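Local structure of Tat (Twin-arginine translocation) pathway signal sequence containing protein (Mycobacterium tuberculosis, 5IMU) at residues E28-W33 against S173-Y178. The protein is of unknown function, a predicted Tat-pathway signal-sequence protein whose crystallised C-terminal part joins an alpha/beta domain that binds potassium to a helical bundle. Sequence-based numbering, arbitrary orientation.
Sequences EPRISW and SVLKAY
Apolar contact between Ile31 and two residues, Leu175 in the last turn of helix 157-177 and Tyr178 just after it, illustrates how a loop can dock on a helix terminus while its polar groups are bonded on both sides of that apolar contact. Ile31 CG2 stands almost centrally over one face of the Tyr178 ring in a CH-pi contact, 3.8 Å from the centroid and 7° off the normal. The same methyl touches Leu175 CD2 at 3.6 Å. Tyr178 CG lies anti to the backbone N (chi1 179°), which carries the ring from the helix end across the loop.

One direct hydrogen bond joins the segments: Ser32 N donates to Tyr178 OH over 3.2 Å, nearly straight at 162°. That hydroxyl also bonds Asp49, and a water links it to Ser32 OG, itself bonded to Ser94 N.

Charged groups form the other flank. Arg30 grips Glu28 side-on, NE to OE2 at 2.8 Å and NH2 to OE1 at 3.2 Å, while its backbone N reaches the anti lone pair of OE2. With the guanidinium thus held, Leu175 CB sits over its centre, 3.9 Å above the plane, and Leu175 CD1 packs against the carboxylate. A second salt bridge, from NH2 to Glu172, ties Arg30 to the helix; a water accepts from both Arg30 NH1 and Lys176 NZ, probably easing their like charges.

The type I turn Glu28-Ile31 follows helix 6-27 and leads into strand 33-37, where Trp33 packs on that helix; on the partner side, Val174 faces helix 183-199, so the contact joins the mixed-sheet domain to the helical bundle.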
ATOM      1  N   GLU A  28      -9.775   5.397  -2.573  1.00  9.88           N
ATOM      2  CA  GLU A  28     -10.254   4.238  -1.817  1.00 13.81           C
ATOM      3  C   GLU A  28     -10.859   4.709  -0.501  1.00 11.57           C
ATOM      4  O   GLU A  28     -10.192   4.729   0.542  1.00 12.31           O
ATOM      5  CB  GLU A  28      -9.130   3.231  -1.571  1.00 10.03           C
ATOM      6  CG  GLU A  28      -9.632   1.967  -0.904  1.00 13.64           C
ATOM      7  CD  GLU A  28     -10.860   1.419  -1.605  1.00 15.62           C
ATOM      8  OE1 GLU A  28     -10.698   0.820  -2.688  1.00 10.69           O
ATOM      9  OE2 GLU A  28     -11.985   1.602  -1.089  1.00 15.31           O
ATOM     10  N   PRO A  29     -12.141   5.091  -0.511  1.00 13.02           N
ATOM     11  CA  PRO A  29     -12.761   5.651   0.700  1.00 15.10           C
ATOM     12  C   PRO A  29     -13.234   4.614   1.706  1.00 13.04           C
ATOM     13  O   PRO A  29     -13.636   4.994   2.813  1.00 15.55           O
ATOM     14  CB  PRO A  29     -13.946   6.446   0.139  1.00 17.32           C
ATOM     15  CG  PRO A  29     -14.324   5.700  -1.107  1.00 16.53           C
ATOM     16  CD  PRO A  29     -13.038   5.152  -1.679  1.00 15.82           C
ATOM     17  N   ARG A  30     -13.194   3.328   1.366  1.00 13.64           N
ATOM     18  CA  ARG A  30     -13.726   2.294   2.241  1.00 14.81           C
ATOM     19  C   ARG A  30     -12.802   1.949   3.402  1.00 15.23           C
ATOM     20  O   ARG A  30     -13.193   1.152   4.263  1.00 14.77           O
ATOM     21  CB  ARG A  30     -14.032   1.033   1.424  1.00 12.74           C
ATOM     22  CG  ARG A  30     -15.098   1.244   0.354  1.00 11.07           C
ATOM     23  CD  ARG A  30     -15.275   0.007  -0.518  1.00 13.59           C
ATOM     24  NE  ARG A  30     -14.184  -0.154  -1.474  1.00 15.18           N
ATOM     25  CZ  ARG A  30     -14.086  -1.163  -2.335  1.00 22.17           C
ATOM     26  NH1 ARG A  30     -15.016  -2.109  -2.359  1.00 17.88           N
ATOM     27  NH2 ARG A  30     -13.059  -1.227  -3.171  1.00 13.03           N
ATOM     28  N   ILE A  31     -11.600   2.527   3.461  1.00 15.28           N
ATOM     29  CA  ILE A  31     -10.663   2.279   4.548  1.00 13.24           C
ATOM     30  C   ILE A  31     -10.218   3.616   5.127  1.00 14.73           C
ATOM     31  O   ILE A  31     -10.334   4.666   4.492  1.00 10.48           O
ATOM     32  CB  ILE A  31      -9.439   1.458   4.092  1.00 14.25           C
ATOM     33  CG1 ILE A  31      -8.604   2.256   3.091  1.00 12.56           C
ATOM     34  CG2 ILE A  31      -9.883   0.133   3.488  1.00  9.84           C
ATOM     35  CD1 ILE A  31      -7.455   1.462   2.493  1.00 11.22           C
ATOM     36  N   SER A  32      -9.694   3.563   6.352  1.00 10.39           N
ATOM     37  CA  SER A  32      -9.286   4.773   7.055  1.00 11.72           C
ATOM     38  C   SER A  32      -7.865   5.168   6.677  1.00 12.23           C
ATOM     39  O   SER A  32      -6.999   4.312   6.474  1.00 11.77           O
ATOM     40  CB  SER A  32      -9.384   4.571   8.569  1.00 11.31           C
ATOM     41  OG  SER A  32     -10.734   4.438   8.975  1.00 12.89           O
ATOM     42  N   TRP A  33      -7.631   6.479   6.584  1.00 11.29           N
ATOM     43  CA  TRP A  33      -6.337   7.035   6.221  1.00  9.46           C
ATOM     44  C   TRP A  33      -5.938   8.114   7.217  1.00  9.81           C
ATOM     45  O   TRP A  33      -6.789   8.716   7.877  1.00 11.65           O
ATOM     46  CB  TRP A  33      -6.354   7.660   4.816  1.00  8.56           C
ATOM     47  CG  TRP A  33      -6.681   6.722   3.690  1.00 15.87           C
ATOM     48  CD1 TRP A  33      -7.919   6.450   3.183  1.00 11.04           C
ATOM     49  CD2 TRP A  33      -5.751   5.969   2.903  1.00 13.53           C
ATOM     50  NE1 TRP A  33      -7.820   5.559   2.140  1.00  8.70           N
ATOM     51  CE2 TRP A  33      -6.498   5.250   1.948  1.00 12.74           C
ATOM     52  CE3 TRP A  33      -4.360   5.826   2.916  1.00 12.99           C
ATOM     53  CZ2 TRP A  33      -5.902   4.401   1.018  1.00 13.35           C
ATOM     54  CZ3 TRP A  33      -3.770   4.982   1.991  1.00 12.70           C
ATOM     55  CH2 TRP A  33      -4.540   4.281   1.055  1.00  9.32           C
ATOM     56  N   SER A 173     -12.806  -8.613  -2.029  1.00  9.38           N
ATOM     57  CA  SER A 173     -13.062  -9.485  -0.886  1.00 11.11           C
ATOM     58  C   SER A 173     -12.568  -8.847   0.406  1.00 14.57           C
ATOM     59  O   SER A 173     -13.286  -8.812   1.412  1.00 10.10           O
ATOM     60  CB  SER A 173     -12.397 -10.843  -1.103  1.00 10.81           C
ATOM     61  OG  SER A 173     -12.601 -11.695   0.012  1.00 21.39           O
ATOM     62  N   VAL A 174     -11.347  -8.314   0.388  1.00 11.98           N
ATOM     63  CA  VAL A 174     -10.753  -7.760   1.602  1.00 13.64           C
ATOM     64  C   VAL A 174     -11.466  -6.479   2.015  1.00 14.32           C
ATOM     65  O   VAL A 174     -11.838  -6.305   3.181  1.00 17.41           O
ATOM     66  CB  VAL A 174      -9.246  -7.525   1.397  1.00 11.40           C
ATOM     67  CG1 VAL A 174      -8.705  -6.585   2.463  1.00 17.16           C
ATOM     68  CG2 VAL A 174      -8.500  -8.844   1.430  1.00 14.24           C
ATOM     69  N   LEU A 175     -11.664  -5.558   1.068  1.00 12.72           N
ATOM     70  CA  LEU A 175     -12.214  -4.255   1.419  1.00 13.91           C
ATOM     71  C   LEU A 175     -13.685  -4.327   1.806  1.00 21.14           C
ATOM     72  O   LEU A 175     -14.161  -3.453   2.537  1.00 21.71           O
ATOM     73  CB  LEU A 175     -12.008  -3.269   0.269  1.00 11.54           C
ATOM     74  CG  LEU A 175     -10.527  -3.007  -0.012  1.00 11.69           C
ATOM     75  CD1 LEU A 175     -10.346  -1.870  -0.994  1.00 15.02           C
ATOM     76  CD2 LEU A 175      -9.776  -2.735   1.284  1.00 15.14           C
ATOM     77  N   LYS A 176     -14.411  -5.347   1.349  1.00 17.56           N
ATOM     78  CA  LYS A 176     -15.781  -5.530   1.810  1.00 18.04           C
ATOM     79  C   LYS A 176     -15.830  -6.152   3.202  1.00 18.61           C
ATOM     80  O   LYS A 176     -16.786  -5.912   3.950  1.00 25.47           O
ATOM     81  CB  LYS A 176     -16.564  -6.383   0.810  1.00 18.03           C
ATOM     82  CG  LYS A 176     -16.883  -5.657  -0.498  1.00 22.98           C
ATOM     83  CD  LYS A 176     -17.444  -6.605  -1.551  1.00 29.64           C
ATOM     84  CE  LYS A 176     -17.814  -5.867  -2.833  1.00 27.16           C
ATOM     85  NZ  LYS A 176     -18.915  -4.886  -2.621  1.00 34.62           N
ATOM     86  N   ALA A 177     -14.814  -6.937   3.570  1.00 15.77           N
ATOM     87  CA  ALA A 177     -14.772  -7.524   4.904  1.00 19.15           C
ATOM     88  C   ALA A 177     -14.213  -6.554   5.937  1.00 23.54           C
ATOM     89  O   ALA A 177     -14.495  -6.702   7.133  1.00 18.92           O
ATOM     90  CB  ALA A 177     -13.946  -8.811   4.887  1.00 19.93           C
ATOM     91  N   TYR A 178     -13.423  -5.577   5.499  1.00 16.87           N
ATOM     92  CA  TYR A 178     -12.876  -4.526   6.359  1.00 18.08           C
ATOM     93  C   TYR A 178     -13.983  -3.885   7.200  1.00 13.76           C
ATOM     94  O   TYR A 178     -15.078  -3.636   6.697  1.00 17.02           O
ATOM     95  CB  TYR A 178     -12.165  -3.477   5.488  1.00 12.96           C
ATOM     96  CG  TYR A 178     -11.543  -2.298   6.213  1.00 12.48           C
ATOM     97  CD1 TYR A 178     -12.306  -1.187   6.559  1.00 13.33           C
ATOM     98  CD2 TYR A 178     -10.184  -2.277   6.511  1.00 14.68           C
ATOM     99  CE1 TYR A 178     -11.740  -0.105   7.204  1.00 13.92           C
ATOM    100  CE2 TYR A 178      -9.609  -1.195   7.156  1.00 12.08           C
ATOM    101  CZ  TYR A 178     -10.392  -0.111   7.499  1.00 14.31           C
ATOM    102  OH  TYR A 178      -9.827   0.970   8.140  1.00 14.82           O
TER
HETATM  103  O   HOH W   1     -17.768  -2.446  -1.243  1.00 23.19           O
HETATM  104  O   HOH W   2     -11.709   2.184  10.391  1.00 33.38           O